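Local coordinates for polyhedrin (Operophtera brumata cypovirus 19, PDB 5A99), which forms the crystalline matrix of the polyhedra, the microcrystalline occlusion bodies of this insect virus, which in this family embed and protect virus particles, at residues 204-207 and 208-212; 221-224 and 225-229; 8-11 and 12-16; 84-87 and 88-91. All blocks are in the same frame, centred on the assembly; numbering follows the deposited sequence.

Interaction 1. Residues 204-207 and 208-212; sequences NIYK and TLIRL
Lys207 runs alongside Arg211, one helical turn further on. Its CB touches the adjoining peptide at Thr208 N, and CG stays near it. From there the chain bends twice, with chi2 at 53° and chi3 at 60°, and this folds it back over the next turn. CD reaches CG of Arg211 at 3.8 Å and lies 4.0 Å from Ile210 CG2; CE brushes the same methyl. At the tip, NZ gives a hydrogen bond of 2.9 Å to a water that also accepts from Arg211 NE at 2.8 Å. The two like charges, 4.3 Å apart from NZ to NE, are joined by one water, and acidic partners probably offset them. Glu146 of the second subunit makes a salt bridge with Lys207, and Asp214 makes one with Arg211. Beside this pair, Ile210 CG2 lies over one face of the Tyr206 ring, toward its rim, and CB is 3.8 Å from CE1. On another side of the helix, Ile205 CG1 meets Leu209 CD1 at 3.8 Å. The short helix 205-210 lies where the three subunits meet: Leu209 packs on Leu209 of the third subunit and Ile56 of the second, while Thr208 leans on Ile56 of its own strand 56-61.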
loop_
_atom_site.group_PDB
_atom_site.type_symbol
_atom_site.label_atom_id
_atom_site.label_comp_id
_atom_site.label_asym_id
_atom_site.label_seq_id
_atom_site.Cartn_x
_atom_site.Cartn_y
_atom_site.Cartn_z
ATOM N N ASN A 204 -10.628 11.478 17.069
ATOM C CA ASN A 204 -9.298 10.888 16.996
ATOM C C ASN A 204 -9.015 10.232 15.659
ATOM O O ASN A 204 -7.865 9.946 15.334
ATOM C CB ASN A 204 -9.130 9.853 18.100
ATOM C CG ASN A 204 -9.106 10.481 19.471
ATOM O OD1 ASN A 204 -8.494 11.536 19.672
ATOM N ND2 ASN A 204 -9.802 9.865 20.414
ATOM N N ILE A 205 -10.070 9.991 14.892
ATOM C CA ILE A 205 -9.943 9.304 13.612
ATOM C C ILE A 205 -9.046 10.063 12.624
ATOM O O ILE A 205 -8.309 9.445 11.849
ATOM C CB ILE A 205 -11.335 9.037 13.002
ATOM C CG1 ILE A 205 -11.223 8.191 11.724
ATOM C CG2 ILE A 205 -12.074 10.359 12.764
ATOM C CD1 ILE A 205 -10.609 6.826 11.932
ATOM N N TYR A 206 -9.084 11.394 12.656
ATOM C CA TYR A 206 -8.176 12.175 11.820
ATOM C C TYR A 206 -6.727 11.699 11.988
ATOM O O TYR A 206 -6.068 11.352 11.022
ATOM C CB TYR A 206 -8.271 13.679 12.136
ATOM C CG TYR A 206 -7.028 14.458 11.732
ATOM C CD1 TYR A 206 -6.656 14.556 10.397
ATOM C CD2 TYR A 206 -6.227 15.082 12.680
ATOM C CE1 TYR A 206 -5.526 15.260 10.014
ATOM C CE2 TYR A 206 -5.078 15.788 12.306
ATOM C CZ TYR A 206 -4.739 15.868 10.968
ATOM O OH TYR A 206 -3.619 16.560 10.584
ATOM N N LYS A 207 -6.225 11.710 13.213
ATOM C CA LYS A 207 -4.829 11.359 13.432
ATOM C C LYS A 207 -4.527 9.933 12.973
ATOM O O LYS A 207 -3.474 9.671 12.403
ATOM C CB LYS A 207 -4.450 11.543 14.902
ATOM C CG LYS A 207 -3.008 11.159 15.241
ATOM C CD LYS A 207 -1.991 11.845 14.353
ATOM C CE LYS A 207 -2.047 13.350 14.454
ATOM N NZ LYS A 207 -0.792 13.972 13.919
ATOM N N THR A 208 -5.450 9.013 13.223
ATOM C CA THR A 208 -5.257 7.634 12.811
ATOM C C THR A 208 -5.053 7.532 11.292
ATOM O O THR A 208 -4.077 6.938 10.838
ATOM C CB THR A 208 -6.442 6.766 13.231
ATOM O OG1 THR A 208 -6.509 6.728 14.657
ATOM C CG2 THR A 208 -6.292 5.353 12.712
ATOM N N LEU A 209 -5.972 8.129 10.528
ATOM C CA LEU A 209 -5.919 8.117 9.069
ATOM C C LEU A 209 -4.726 8.881 8.489
ATOM O O LEU A 209 -4.059 8.385 7.583
ATOM C CB LEU A 209 -7.230 8.657 8.480
ATOM C CG LEU A 209 -8.458 7.798 8.801
ATOM C CD1 LEU A 209 -9.735 8.438 8.283
ATOM C CD2 LEU A 209 -8.305 6.381 8.226
ATOM N N ILE A 210 -4.435 10.069 9.019
ATOM C CA ILE A 210 -3.345 10.881 8.477
ATOM C C ILE A 210 -1.985 10.209 8.682
ATOM O O ILE A 210 -1.039 10.496 7.940
ATOM C CB ILE A 210 -3.329 12.315 9.081
ATOM C CG1 ILE A 210 -2.685 13.312 8.114
ATOM C CG2 ILE A 210 -2.606 12.342 10.429
ATOM C CD1 ILE A 210 -3.368 13.424 6.763
ATOM N N ARG A 211 -1.902 9.320 9.678
ATOM C CA ARG A 211 -0.677 8.564 9.958
ATOM C C ARG A 211 -0.813 7.074 9.675
ATOM O O ARG A 211 -0.063 6.256 10.232
ATOM C CB ARG A 211 -0.271 8.735 11.417
ATOM C CG ARG A 211 0.179 10.130 11.758
ATOM C CD ARG A 211 1.357 10.581 10.898
ATOM N NE ARG A 211 1.921 11.805 11.447
ATOM C CZ ARG A 211 2.860 11.827 12.386
ATOM N NH1 ARG A 211 3.354 10.694 12.859
ATOM N NH2 ARG A 211 3.302 12.978 12.856
ATOM N N LEU A 212 -1.769 6.715 8.827
ATOM C CA LEU A 212 -2.040 5.309 8.543
ATOM C C LEU A 212 -0.818 4.668 7.875
ATOM O O LEU A 212 -0.471 3.507 8.131
ATOM C CB LEU A 212 -3.281 5.191 7.649
ATOM C CG LEU A 212 -4.088 3.898 7.752
ATOM C CD1 LEU A 212 -4.508 3.655 9.192
ATOM C CD2 LEU A 212 -5.302 3.934 6.825
HETATM O O HOH W 1 0.308 14.049 11.209
#

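Interaction 2. Residues 221-224 and 225-229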
loop_
_atom_site.group_PDB
_atom_site.type_symbol
_atom_site.label_atom_id
_atom_site.label_comp_id
_atom_site.label_asym_id
_atom_site.label_seq_id
_atom_site.Cartn_x
_atom_site.Cartn_y
_atom_site.Cartn_z
ATOM N N HIS A 221 18.176 -7.715 5.201
ATOM C CA HIS A 221 18.748 -9.032 4.957
ATOM C C HIS A 221 20.035 -9.184 5.774
ATOM O O HIS A 221 20.965 -8.379 5.648
ATOM C CB HIS A 221 19.018 -9.192 3.455
ATOM C CG HIS A 221 19.434 -10.574 3.047
ATOM N ND1 HIS A 221 19.296 -11.671 3.864
ATOM C CD2 HIS A 221 19.979 -11.028 1.892
ATOM C CE1 HIS A 221 19.749 -12.744 3.237
ATOM N NE2 HIS A 221 20.167 -12.380 2.040
ATOM N N TYR A 222 20.073 -10.204 6.629
ATOM C CA TYR A 222 21.229 -10.448 7.500
ATOM C C TYR A 222 21.843 -11.828 7.254
ATOM O O TYR A 222 21.131 -12.816 7.027
ATOM C CB TYR A 222 20.855 -10.273 8.984
ATOM C CG TYR A 222 20.791 -8.819 9.391
ATOM C CD1 TYR A 222 21.958 -8.101 9.659
ATOM C CD2 TYR A 222 19.575 -8.144 9.455
ATOM C CE1 TYR A 222 21.916 -6.758 10.001
ATOM C CE2 TYR A 222 19.523 -6.786 9.800
ATOM C CZ TYR A 222 20.698 -6.106 10.072
ATOM O OH TYR A 222 20.671 -4.770 10.421
ATOM N N ASP A 223 23.176 -11.867 7.294
ATOM C CA ASP A 223 23.968 -13.084 7.069
ATOM C C ASP A 223 23.386 -14.310 7.796
ATOM O O ASP A 223 23.182 -15.376 7.191
ATOM C CB ASP A 223 25.411 -12.850 7.541
ATOM C CG ASP A 223 26.167 -11.846 6.686
ATOM O OD1 ASP A 223 25.555 -11.197 5.809
ATOM O OD2 ASP A 223 27.393 -11.703 6.902
ATOM N N ASP A 224 23.162 -14.156 9.100
ATOM C CA ASP A 224 22.451 -15.147 9.908
ATOM C C ASP A 224 21.912 -14.469 11.156
ATOM O O ASP A 224 22.005 -13.251 11.294
ATOM C CB ASP A 224 23.329 -16.353 10.268
ATOM C CG ASP A 224 24.418 -16.028 11.300
ATOM O OD1 ASP A 224 24.399 -14.948 11.935
ATOM O OD2 ASP A 224 25.307 -16.889 11.485
ATOM N N GLU A 225 21.334 -15.256 12.055
ATOM C CA GLU A 225 20.656 -14.705 13.220
ATOM C C GLU A 225 21.567 -13.879 14.130
ATOM O O GLU A 225 21.180 -12.810 14.589
ATOM C CB GLU A 225 20.032 -15.833 14.028
ATOM C CG GLU A 225 19.265 -15.340 15.235
ATOM C CD GLU A 225 18.504 -16.454 15.911
ATOM O OE1 GLU A 225 19.174 -17.381 16.414
ATOM O OE2 GLU A 225 17.252 -16.409 15.918
ATOM N N GLU A 226 22.779 -14.365 14.391
ATOM C CA GLU A 226 23.702 -13.623 15.252
ATOM C C GLU A 226 24.026 -12.253 14.654
ATOM O O GLU A 226 24.126 -11.260 15.375
ATOM C CB GLU A 226 24.980 -14.422 15.512
ATOM C CG GLU A 226 26.071 -13.657 16.260
ATOM C CD GLU A 226 25.630 -13.107 17.618
ATOM O OE1 GLU A 226 24.510 -13.420 18.065
ATOM O OE2 GLU A 226 26.417 -12.356 18.243
ATOM N N THR A 227 24.159 -12.188 13.335
ATOM C CA THR A 227 24.465 -10.911 12.704
ATOM C C THR A 227 23.341 -9.926 13.006
ATOM O O THR A 227 23.603 -8.788 13.379
ATOM C CB THR A 227 24.688 -11.033 11.179
ATOM O OG1 THR A 227 25.673 -12.041 10.913
ATOM C CG2 THR A 227 25.167 -9.718 10.604
ATOM N N SER A 228 22.094 -10.379 12.867
ATOM C CA SER A 228 20.932 -9.544 13.171
ATOM C C SER A 228 20.890 -9.152 14.652
ATOM O O SER A 228 20.554 -8.017 14.979
ATOM C CB SER A 228 19.615 -10.228 12.759
ATOM O OG SER A 228 19.281 -11.308 13.606
ATOM N N VAL A 229 21.249 -10.081 15.538
ATOM C CA VAL A 229 21.291 -9.787 16.973
ATOM C C VAL A 229 22.282 -8.646 17.202
ATOM O O VAL A 229 21.964 -7.651 17.854
ATOM C CB VAL A 229 21.653 -11.047 17.819
ATOM C CG1 VAL A 229 22.048 -10.678 19.238
ATOM C CG2 VAL A 229 20.496 -12.043 17.828
#
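Asp224 OD1 accepts a hydrogen bond from Thr227 N at 3.1 Å, with a fairly straight N-H...O angle of 161°. This is a capping bond: Asp224 is the N-cap of helix 225-236. The carboxylate turns back over the helix start because CG stands between the backbone N and the carbonyl carbon (chi1 71°). A negative group here would be favoured by the helix dipole. The backbone O of Asp224 accepts from Ser228 N at 3.3 Å and starts the helical pattern. In the same first turn, Glu225 O accepts two hydrogen bonds, one from Ser228 OG at 2.6 Å and one from Val229 N at 2.9 Å. Before the cap, Tyr222 ends strand 218-222 and turns its ring against the new helix. Ser228 CA sits over one ring face, 4.0 Å from the centroid, in a CH-pi contact. Thr227 CG2 comes to the ring edge instead. The Tyr222 hydroxyl is held by Ser93 of the second subunit, and the side chain also packs on Ile48 of strand 46-53. Glu225 turns away from the cap, and its carboxylate is bound by Tyr240 and by the backbone N of Lys243. This strand-to-helix turn therefore links the edge of the six-stranded sheet to the C-terminal segment. Within the turn, Asp223 CB lies 3.5 Å from Thr227 OG1.

Interaction 3. Residues 8-11 and 12-16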
loop_
_atom_site.group_PDB
_atom_site.type_symbol
_atom_site.label_atom_id
_atom_site.label_comp_id
_atom_site.label_asym_id
_atom_site.label_seq_id
_atom_site.Cartn_x
_atom_site.Cartn_y
_atom_site.Cartn_z
ATOM N N HIS A 8 19.515 17.560 47.662
ATOM C CA HIS A 8 19.039 16.231 47.308
ATOM C C HIS A 8 19.881 15.728 46.130
ATOM O O HIS A 8 20.586 16.510 45.477
ATOM C CB HIS A 8 17.548 16.283 46.939
ATOM C CG HIS A 8 16.669 16.785 48.044
ATOM N ND1 HIS A 8 15.830 15.957 48.761
ATOM C CD2 HIS A 8 16.503 18.023 48.563
ATOM C CE1 HIS A 8 15.184 16.666 49.668
ATOM N NE2 HIS A 8 15.577 17.923 49.572
ATOM N N GLU A 9 19.812 14.433 45.841
ATOM C CA GLU A 9 20.585 13.874 44.734
ATOM C C GLU A 9 19.872 14.133 43.425
ATOM O O GLU A 9 19.249 13.234 42.863
ATOM C CB GLU A 9 20.785 12.372 44.914
ATOM C CG GLU A 9 21.803 12.010 45.975
ATOM C CD GLU A 9 21.847 10.512 46.246
ATOM O OE1 GLU A 9 20.786 9.929 46.571
ATOM O OE2 GLU A 9 22.941 9.916 46.119
ATOM N N ILE A 10 19.970 15.367 42.939
ATOM C CA ILE A 10 19.216 15.782 41.762
ATOM C C ILE A 10 19.529 14.884 40.564
ATOM O O ILE A 10 18.624 14.376 39.899
ATOM C CB ILE A 10 19.504 17.261 41.391
ATOM C CG1 ILE A 10 19.379 18.169 42.629
ATOM C CG2 ILE A 10 18.568 17.712 40.275
ATOM C CD1 ILE A 10 18.050 18.043 43.374
ATOM N N ARG A 11 20.815 14.692 40.295
ATOM C CA ARG A 11 21.240 13.928 39.135
ATOM C C ARG A 11 20.638 12.526 39.153
ATOM O O ARG A 11 20.174 12.030 38.131
ATOM C CB ARG A 11 22.763 13.866 39.089
ATOM C CG ARG A 11 23.336 13.280 37.817
ATOM C CD ARG A 11 24.872 13.263 37.883
ATOM N NE ARG A 11 25.369 12.585 39.088
ATOM C CZ ARG A 11 26.470 12.916 39.763
ATOM N NH1 ARG A 11 27.231 13.932 39.377
ATOM N NH2 ARG A 11 26.809 12.226 40.843
ATOM N N ASN A 12 20.633 11.902 40.325
ATOM C CA ASN A 12 20.109 10.555 40.484
ATOM C C ASN A 12 18.589 10.519 40.295
ATOM O O ASN A 12 18.059 9.615 39.635
ATOM C CB ASN A 12 20.484 10.020 41.866
ATOM C CG ASN A 12 20.223 8.538 42.015
ATOM O OD1 ASN A 12 20.607 7.735 41.163
ATOM N ND2 ASN A 12 19.559 8.164 43.103
ATOM N N ARG A 13 17.898 11.517 40.853
ATOM C CA ARG A 13 16.442 11.597 40.753
ATOM C C ARG A 13 16.049 11.736 39.284
ATOM O O ARG A 13 15.132 11.068 38.811
ATOM C CB ARG A 13 15.883 12.764 41.594
ATOM C CG ARG A 13 15.842 12.489 43.100
ATOM C CD ARG A 13 15.285 13.665 43.897
ATOM N NE ARG A 13 13.915 13.997 43.499
ATOM C CZ ARG A 13 12.836 13.770 44.243
ATOM N NH1 ARG A 13 12.955 13.212 45.442
ATOM N NH2 ARG A 13 11.631 14.106 43.787
ATOM N N TYR A 14 16.762 12.592 38.561
ATOM C CA TYR A 14 16.516 12.755 37.131
ATOM C C TYR A 14 16.748 11.449 36.371
ATOM O O TYR A 14 16.023 11.144 35.426
ATOM C CB TYR A 14 17.405 13.858 36.559
ATOM C CG TYR A 14 16.814 15.255 36.630
ATOM C CD1 TYR A 14 15.517 15.507 36.200
ATOM C CD2 TYR A 14 17.563 16.329 37.103
ATOM C CE1 TYR A 14 14.978 16.792 36.246
ATOM C CE2 TYR A 14 17.030 17.615 37.153
ATOM C CZ TYR A 14 15.736 17.835 36.726
ATOM O OH TYR A 14 15.205 19.106 36.771
ATOM N N GLN A 15 17.741 10.669 36.791
ATOM C CA GLN A 15 18.014 9.378 36.140
ATOM C C GLN A 15 16.852 8.399 36.297
ATOM O O GLN A 15 16.455 7.724 35.337
ATOM C CB GLN A 15 19.291 8.747 36.694
ATOM C CG GLN A 15 19.628 7.407 36.053
ATOM C CD GLN A 15 19.950 7.529 34.568
ATOM O OE1 GLN A 15 21.067 7.872 34.190
ATOM N NE2 GLN A 15 18.964 7.247 33.722
ATOM N N HIS A 16 16.316 8.306 37.511
ATOM C CA HIS A 16 15.129 7.490 37.758
ATOM C C HIS A 16 13.978 7.927 36.857
ATOM O O HIS A 16 13.312 7.093 36.256
ATOM C CB HIS A 16 14.687 7.603 39.214
ATOM C CG HIS A 16 15.233 6.531 40.099
ATOM N ND1 HIS A 16 16.543 6.516 40.529
ATOM C CD2 HIS A 16 14.643 5.440 40.641
ATOM C CE1 HIS A 16 16.737 5.458 41.298
ATOM N NE2 HIS A 16 15.601 4.789 41.381
HETATM O O HOH W 2 18.220 9.446 45.004
#
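Ile10 and Tyr14 lie side by side on the exposed helix 10-25 and point the same way. The methyl CG2 of Ile10 does the touching, at 3.5 Å from Tyr14 CE2 and 3.6 Å from CD2. It approaches the ring obliquely. This methyl is the branch anti to the backbone N, while CG1 takes the position beside the N (chi1 -49°) and leads off elsewhere. On a different side of the helix is a polar pair. Glu9 and Asn12 run in the same direction, their CB atoms 3.9 Å apart. Their carboxylate and amide planes are turned 51° against each other. One water joins their ends: it donates to Glu9 OE1 at 3.0 Å and accepts from Asn12 ND2 at 2.7 Å. The amide and the carboxylate are therefore coupled through solvent.

The backbone sets these spacings. Arg13 N binds Glu9 O at 3.0 Å, and Tyr14 N binds Ile10 O at 2.9 Å with an N-H...O angle of 171°. Gln15 N binds Arg11 O less directly. Arg13 also lays its CG against Glu9 O before its chain bends away. Just before the helix, the chain passes through an inverse gamma turn centred on Glu9. No other chain of the assembly touches these residues, although most meet crystal neighbours. This is the N-terminal start of helix 10-25, its first two turns, with Glu9 at the N-cap position.

Interaction 4. Residues 84-87 and 88-91; sequences LRHL and RDGL
Asp89 folds its carboxylate back toward Arg85, one turn earlier in helix 81-92. Its backbone N is satisfied by Arg85 O at 2.9 Å. The carboxylate oxygens also lie near that carbonyl oxygen, but all are acceptors and make no bond with it. Arg85 crosses the carboxylate obliquely, with its guanidinium plane 82° from that of Asp89. Its CG is 3.8 Å from Asp89 OD2, and NE is 4.1 Å away, beyond a salt bridge. Some attraction is likely at this range, and the guanidinium also has weak, long ion pairs with acidic residues of the third subunit, Asp75 among them. Asp89 OD2 also lies near the plane of the His86 ring, at its edge, 4.2 Å from ND1.

The other three backbone donors are used in the same helical way. Arg88 N binds Leu84 O at 3.1 Å, Gly90 N binds His86 O, and Leu91 N binds Leu87 O. Arg88 sends its guanidinium away from these bonds: NE gives to Tyr131 OH, and NH1 to Arg72 O of the third subunit. On the apolar side, Leu87 and Leu91 cross, with CD1 of Leu87 3.9 Å from CD2 of Leu91. Leu91 also rests on Trp63 and His182 in loops of its own chain. Along another flank, the helix faces the third subunit, where Arg85 and Asp89 pack on His221, in strand 218-222.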
loop_
_atom_site.group_PDB
_atom_site.type_symbol
_atom_site.label_atom_id
_atom_site.label_comp_id
_atom_site.label_asym_id
_atom_site.label_seq_id
_atom_site.Cartn_x
_atom_site.Cartn_y
_atom_site.Cartn_z
ATOM N N LEU A 84 11.015 -19.620 -12.506
ATOM C CA LEU A 84 10.263 -19.046 -11.397
ATOM C C LEU A 84 8.782 -19.032 -11.743
ATOM O O LEU A 84 7.940 -19.311 -10.890
ATOM C CB LEU A 84 10.757 -17.636 -11.047
ATOM C CG LEU A 84 10.073 -16.917 -9.875
ATOM C CD1 LEU A 84 10.087 -17.750 -8.588
ATOM C CD2 LEU A 84 10.729 -15.566 -9.627
ATOM N N ARG A 85 8.467 -18.721 -12.997
ATOM C CA ARG A 85 7.078 -18.681 -13.418
ATOM C C ARG A 85 6.436 -20.063 -13.243
ATOM O O ARG A 85 5.317 -20.188 -12.737
ATOM C CB ARG A 85 6.960 -18.238 -14.874
ATOM C CG ARG A 85 5.600 -18.553 -15.485
ATOM C CD ARG A 85 5.439 -17.988 -16.881
ATOM N NE ARG A 85 4.056 -18.126 -17.338
ATOM C CZ ARG A 85 3.638 -17.824 -18.564
ATOM N NH1 ARG A 85 4.498 -17.382 -19.462
ATOM N NH2 ARG A 85 2.358 -17.969 -18.893
ATOM N N HIS A 86 7.149 -21.094 -13.677
ATOM C CA HIS A 86 6.636 -22.460 -13.631
ATOM C C HIS A 86 6.367 -22.889 -12.197
ATOM O O HIS A 86 5.365 -23.549 -11.896
ATOM C CB HIS A 86 7.649 -23.426 -14.247
ATOM C CG HIS A 86 7.942 -23.162 -15.690
ATOM N ND1 HIS A 86 7.121 -22.400 -16.495
ATOM C CD2 HIS A 86 8.979 -23.551 -16.471
ATOM C CE1 HIS A 86 7.640 -22.331 -17.709
ATOM N NE2 HIS A 86 8.765 -23.023 -17.722
ATOM N N LEU A 87 7.301 -22.538 -11.325
ATOM C CA LEU A 87 7.178 -22.841 -9.911
ATOM C C LEU A 87 5.879 -22.246 -9.364
ATOM O O LEU A 87 5.066 -22.949 -8.752
ATOM C CB LEU A 87 8.392 -22.289 -9.165
ATOM C CG LEU A 87 8.297 -22.353 -7.642
ATOM C CD1 LEU A 87 8.064 -23.789 -7.195
ATOM C CD2 LEU A 87 9.533 -21.750 -7.005
ATOM N N ARG A 88 5.674 -20.960 -9.620
ATOM C CA ARG A 88 4.511 -20.254 -9.103
ATOM C C ARG A 88 3.230 -20.828 -9.667
ATOM O O ARG A 88 2.261 -20.990 -8.931
ATOM C CB ARG A 88 4.604 -18.772 -9.417
ATOM C CG ARG A 88 5.691 -18.066 -8.630
ATOM C CD ARG A 88 5.852 -16.633 -9.084
ATOM N NE ARG A 88 4.908 -15.733 -8.424
ATOM C CZ ARG A 88 4.930 -14.409 -8.545
ATOM N NH1 ARG A 88 5.838 -13.817 -9.325
ATOM N NH2 ARG A 88 4.042 -13.678 -7.895
ATOM N N ASP A 89 3.246 -21.155 -10.964
ATOM C CA ASP A 89 2.126 -21.833 -11.618
ATOM C C ASP A 89 1.657 -23.019 -10.760
ATOM O O ASP A 89 0.468 -23.165 -10.491
ATOM C CB ASP A 89 2.515 -22.323 -13.028
ATOM C CG ASP A 89 2.683 -21.188 -14.039
ATOM O OD1 ASP A 89 2.280 -20.043 -13.747
ATOM O OD2 ASP A 89 3.202 -21.458 -15.148
ATOM N N GLY A 90 2.602 -23.847 -10.314
ATOM C CA GLY A 90 2.287 -25.002 -9.475
ATOM C C GLY A 90 1.852 -24.671 -8.055
ATOM O O GLY A 90 0.997 -25.359 -7.482
ATOM N N LEU A 91 2.426 -23.626 -7.468
ATOM C CA LEU A 91 2.061 -23.250 -6.092
ATOM C C LEU A 91 0.659 -22.661 -6.033
ATOM O O LEU A 91 -0.018 -22.750 -5.007
ATOM C CB LEU A 91 3.069 -22.261 -5.496
ATOM C CG LEU A 91 4.556 -22.637 -5.565
ATOM C CD1 LEU A 91 5.435 -21.582 -4.852
ATOM C CD2 LEU A 91 4.797 -24.029 -4.989
#

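Interactions 1, 3 and 4 each run along a single helix or its ends, whereas interaction 2 joins the end of a strand to the helix that follows it. Interaction 1 is mostly buried and meets both other subunits. Interaction 2 is partly buried. Interactions 3 and 4 are surface contacts, their centres about 63 Å apart. Waters bridge side chains in two places: between two cations in 204-212 and between a carboxylate and an amide in 8-16. Interactions 2 and 4 come together across subunits: Arg85 and Asp89 of one pack on His221 of another. Only interaction 3 has no partner in another chain of the assembly.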